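Local structure of B-agarase (4BQ2) at residues H509-P514 and V556-L561. The protein hydrolyses beta-1,4 glycosidic linkages of agarose from chain ends, as a family 50 exo-beta-agarase. Sequence-based numbering, arbitrary orientation.
Sequences HTLGRP and VDVKAL
Leu511 O accepts two hydrogen bonds, one from Val556 N across the contact and one from Arg521 NH2 of helix 519-532. The first is short and nearly straight: Val556 N lies 2.9 Å from Leu511 O, with 174° at the hydrogen. A second, softer backbone contact runs beside it, since Gly512 CA reaches to 3.1 Å from Val556 O in a CA-H...O geometry with 142° at the hydrogen. Val556 O also takes a weak bond from Val558 N, at 3.0 Å, closing an inverse gamma turn centred on Asp557. This turn leads into the 3-10 segment 558-560. The contact joins helix 505-511 to the loop between helices 549-552 and 565-593. Of the 41 residues between the two segments 26 are helical and none is in a strand, so the pairing closes a helical excursion of the chain. Apolar packing accompanies the backbone bonds: Leu511 CB meets Val558 CG2 at 3.9 Å, and both side chains also touch Tyr571 of helix 565-593 and Trp542 of helix 535-542. With chi1 at -72°, CG1 of Val558 lies anti to its carbonyl carbon, and CG2 is left flanked by both backbone neighbours, pointing at Leu511. At the exposed surface of the loop, within 556-561, Lys559 NZ forms a salt bridge with Asp557 OD1 at 3.1 Å, meeting the syn side of the carboxylate from out of its plane and bridging the turn to the 3-10 segment.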
ATOM      1  N   HIS A 509     -20.746  14.437  -5.665  1.00 22.47           N
ATOM      2  CA  HIS A 509     -21.722  13.457  -5.176  1.00 22.32           C
ATOM      3  C   HIS A 509     -22.677  14.028  -4.113  1.00 22.74           C
ATOM      4  O   HIS A 509     -23.878  13.731  -4.111  1.00 20.60           O
ATOM      5  CB  HIS A 509     -21.005  12.222  -4.614  1.00 22.95           C
ATOM      6  CG  HIS A 509     -21.926  11.073  -4.291  1.00 23.39           C
ATOM      7  ND1 HIS A 509     -22.661  11.008  -3.123  1.00 21.70           N
ATOM      8  CD2 HIS A 509     -22.200   9.932  -4.975  1.00 23.68           C
ATOM      9  CE1 HIS A 509     -23.372   9.893  -3.115  1.00 23.22           C
ATOM     10  NE2 HIS A 509     -23.110   9.223  -4.226  1.00 24.08           N
ATOM     11  N   THR A 510     -22.145  14.826  -3.191  1.00 21.16           N
ATOM     12  CA  THR A 510     -22.982  15.347  -2.113  1.00 21.35           C
ATOM     13  C   THR A 510     -23.959  16.413  -2.606  1.00 21.57           C
ATOM     14  O   THR A 510     -25.120  16.456  -2.151  1.00 21.07           O
ATOM     15  CB  THR A 510     -22.122  15.886  -0.970  1.00 21.98           C
ATOM     16  OG1 THR A 510     -21.171  14.871  -0.614  1.00 20.63           O
ATOM     17  CG2 THR A 510     -22.996  16.220   0.248  1.00 22.40           C
ATOM     18  N   LEU A 511     -23.493  17.256  -3.526  1.00 21.44           N
ATOM     19  CA  LEU A 511     -24.359  18.289  -4.118  1.00 23.20           C
ATOM     20  C   LEU A 511     -25.521  17.633  -4.854  1.00 24.26           C
ATOM     21  O   LEU A 511     -26.612  18.201  -4.925  1.00 27.80           O
ATOM     22  CB  LEU A 511     -23.578  19.207  -5.056  1.00 21.81           C
ATOM     23  CG  LEU A 511     -22.749  20.271  -4.336  1.00 22.05           C
ATOM     24  CD1 LEU A 511     -21.839  20.982  -5.326  1.00 21.52           C
ATOM     25  CD2 LEU A 511     -23.638  21.258  -3.582  1.00 22.03           C
ATOM     26  N   GLY A 512     -25.279  16.428  -5.373  1.00 24.79           N
ATOM     27  CA  GLY A 512     -26.307  15.613  -6.022  1.00 23.61           C
ATOM     28  C   GLY A 512     -27.406  15.124  -5.094  1.00 23.57           C
ATOM     29  O   GLY A 512     -28.475  14.725  -5.559  1.00 22.47           O
ATOM     30  N   ARG A 513     -27.171  15.186  -3.783  1.00 23.19           N
ATOM     31  CA  ARG A 513     -28.128  14.690  -2.789  1.00 22.63           C
ATOM     32  C   ARG A 513     -28.976  15.812  -2.160  1.00 25.27           C
ATOM     33  O   ARG A 513     -28.549  16.972  -2.093  1.00 23.33           O
ATOM     34  CB  ARG A 513     -27.390  13.919  -1.661  1.00 24.40           C
ATOM     35  CG  ARG A 513     -26.574  12.731  -2.141  1.00 22.93           C
ATOM     36  CD  ARG A 513     -25.660  12.189  -1.029  1.00 23.44           C
ATOM     37  NE  ARG A 513     -26.377  11.550   0.093  1.00 22.13           N
ATOM     38  CZ  ARG A 513     -25.787  11.101   1.205  1.00 24.69           C
ATOM     39  NH1 ARG A 513     -24.463  11.211   1.354  1.00 22.68           N
ATOM     40  NH2 ARG A 513     -26.509  10.509   2.169  1.00 24.96           N
ATOM     41  N   PRO A 514     -30.189  15.464  -1.691  1.00 26.11           N
ATOM     42  CA  PRO A 514     -31.027  16.365  -0.887  1.00 27.05           C
ATOM     43  C   PRO A 514     -30.370  16.752   0.451  1.00 26.95           C
ATOM     44  O   PRO A 514     -29.659  15.933   1.051  1.00 23.44           O
ATOM     45  CB  PRO A 514     -32.278  15.524  -0.615  1.00 25.95           C
ATOM     46  CG  PRO A 514     -31.844  14.106  -0.784  1.00 26.50           C
ATOM     47  CD  PRO A 514     -30.811  14.139  -1.862  1.00 27.40           C
ATOM     48  N   VAL A 556     -28.832  18.447  -6.777  1.00 29.14           N
ATOM     49  CA  VAL A 556     -28.566  18.965  -8.119  1.00 27.82           C
ATOM     50  C   VAL A 556     -27.453  18.120  -8.727  1.00 30.32           C
ATOM     51  O   VAL A 556     -26.391  17.939  -8.095  1.00 28.05           O
ATOM     52  CB  VAL A 556     -28.055  20.420  -8.053  1.00 26.16           C
ATOM     53  CG1 VAL A 556     -27.524  20.883  -9.415  1.00 25.43           C
ATOM     54  CG2 VAL A 556     -29.134  21.344  -7.504  1.00 25.68           C
ATOM     55  N   ASP A 557     -27.705  17.628  -9.944  1.00 29.40           N
ATOM     56  CA  ASP A 557     -26.785  16.755 -10.688  1.00 31.69           C
ATOM     57  C   ASP A 557     -25.627  17.524 -11.412  1.00 31.32           C
ATOM     58  O   ASP A 557     -25.548  17.628 -12.655  1.00 31.35           O
ATOM     59  CB  ASP A 557     -27.606  15.861 -11.624  1.00 32.65           C
ATOM     60  CG  ASP A 557     -26.764  14.864 -12.388  1.00 33.51           C
ATOM     61  OD1 ASP A 557     -25.666  14.483 -11.924  1.00 32.39           O
ATOM     62  OD2 ASP A 557     -27.218  14.450 -13.474  1.00 36.01           O
ATOM     63  N   VAL A 558     -24.728  18.065 -10.605  1.00 28.66           N
ATOM     64  CA  VAL A 558     -23.565  18.799 -11.103  1.00 26.69           C
ATOM     65  C   VAL A 558     -22.619  17.880 -11.861  1.00 27.55           C
ATOM     66  O   VAL A 558     -21.783  18.337 -12.637  1.00 28.70           O
ATOM     67  CB  VAL A 558     -22.859  19.558  -9.967  1.00 26.13           C
ATOM     68  CG1 VAL A 558     -23.707  20.746  -9.534  1.00 25.11           C
ATOM     69  CG2 VAL A 558     -22.579  18.643  -8.778  1.00 23.28           C
ATOM     70  N   LYS A 559     -22.794  16.575 -11.665  1.00 29.53           N
ATOM     71  CA  LYS A 559     -21.936  15.560 -12.258  1.00 29.90           C
ATOM     72  C   LYS A 559     -21.941  15.632 -13.778  1.00 31.06           C
ATOM     73  O   LYS A 559     -20.936  15.360 -14.405  1.00 28.89           O
ATOM     74  CB  LYS A 559     -22.382  14.188 -11.766  1.00 36.10           C
ATOM     75  CG  LYS A 559     -21.771  12.981 -12.436  1.00 41.09           C
ATOM     76  CD  LYS A 559     -22.125  11.724 -11.641  1.00 48.02           C
ATOM     77  CE  LYS A 559     -23.545  11.736 -11.067  1.00 51.21           C
ATOM     78  NZ  LYS A 559     -24.656  11.547 -12.056  1.00 54.63           N
ATOM     79  N   ALA A 560     -23.077  16.019 -14.364  1.00 30.63           N
ATOM     80  CA  ALA A 560     -23.163  16.160 -15.822  1.00 31.46           C
ATOM     81  C   ALA A 560     -22.666  17.525 -16.361  1.00 29.42           C
ATOM     82  O   ALA A 560     -22.531  17.691 -17.570  1.00 32.07           O
ATOM     83  CB  ALA A 560     -24.582  15.850 -16.297  1.00 31.77           C
ATOM     84  N   LEU A 561     -22.376  18.486 -15.482  1.00 27.14           N
ATOM     85  CA  LEU A 561     -21.893  19.813 -15.911  1.00 26.28           C
ATOM     86  C   LEU A 561     -20.379  19.835 -16.128  1.00 27.29           C
ATOM     87  O   LEU A 561     -19.627  19.235 -15.349  1.00 25.66           O
ATOM     88  CB  LEU A 561     -22.254  20.900 -14.882  1.00 26.32           C
ATOM     89  CG  LEU A 561     -23.710  21.001 -14.394  1.00 27.28           C
ATOM     90  CD1 LEU A 561     -23.879  22.024 -13.269  1.00 27.48           C
ATOM     91  CD2 LEU A 561     -24.626  21.320 -15.574  1.00 28.15           C
TER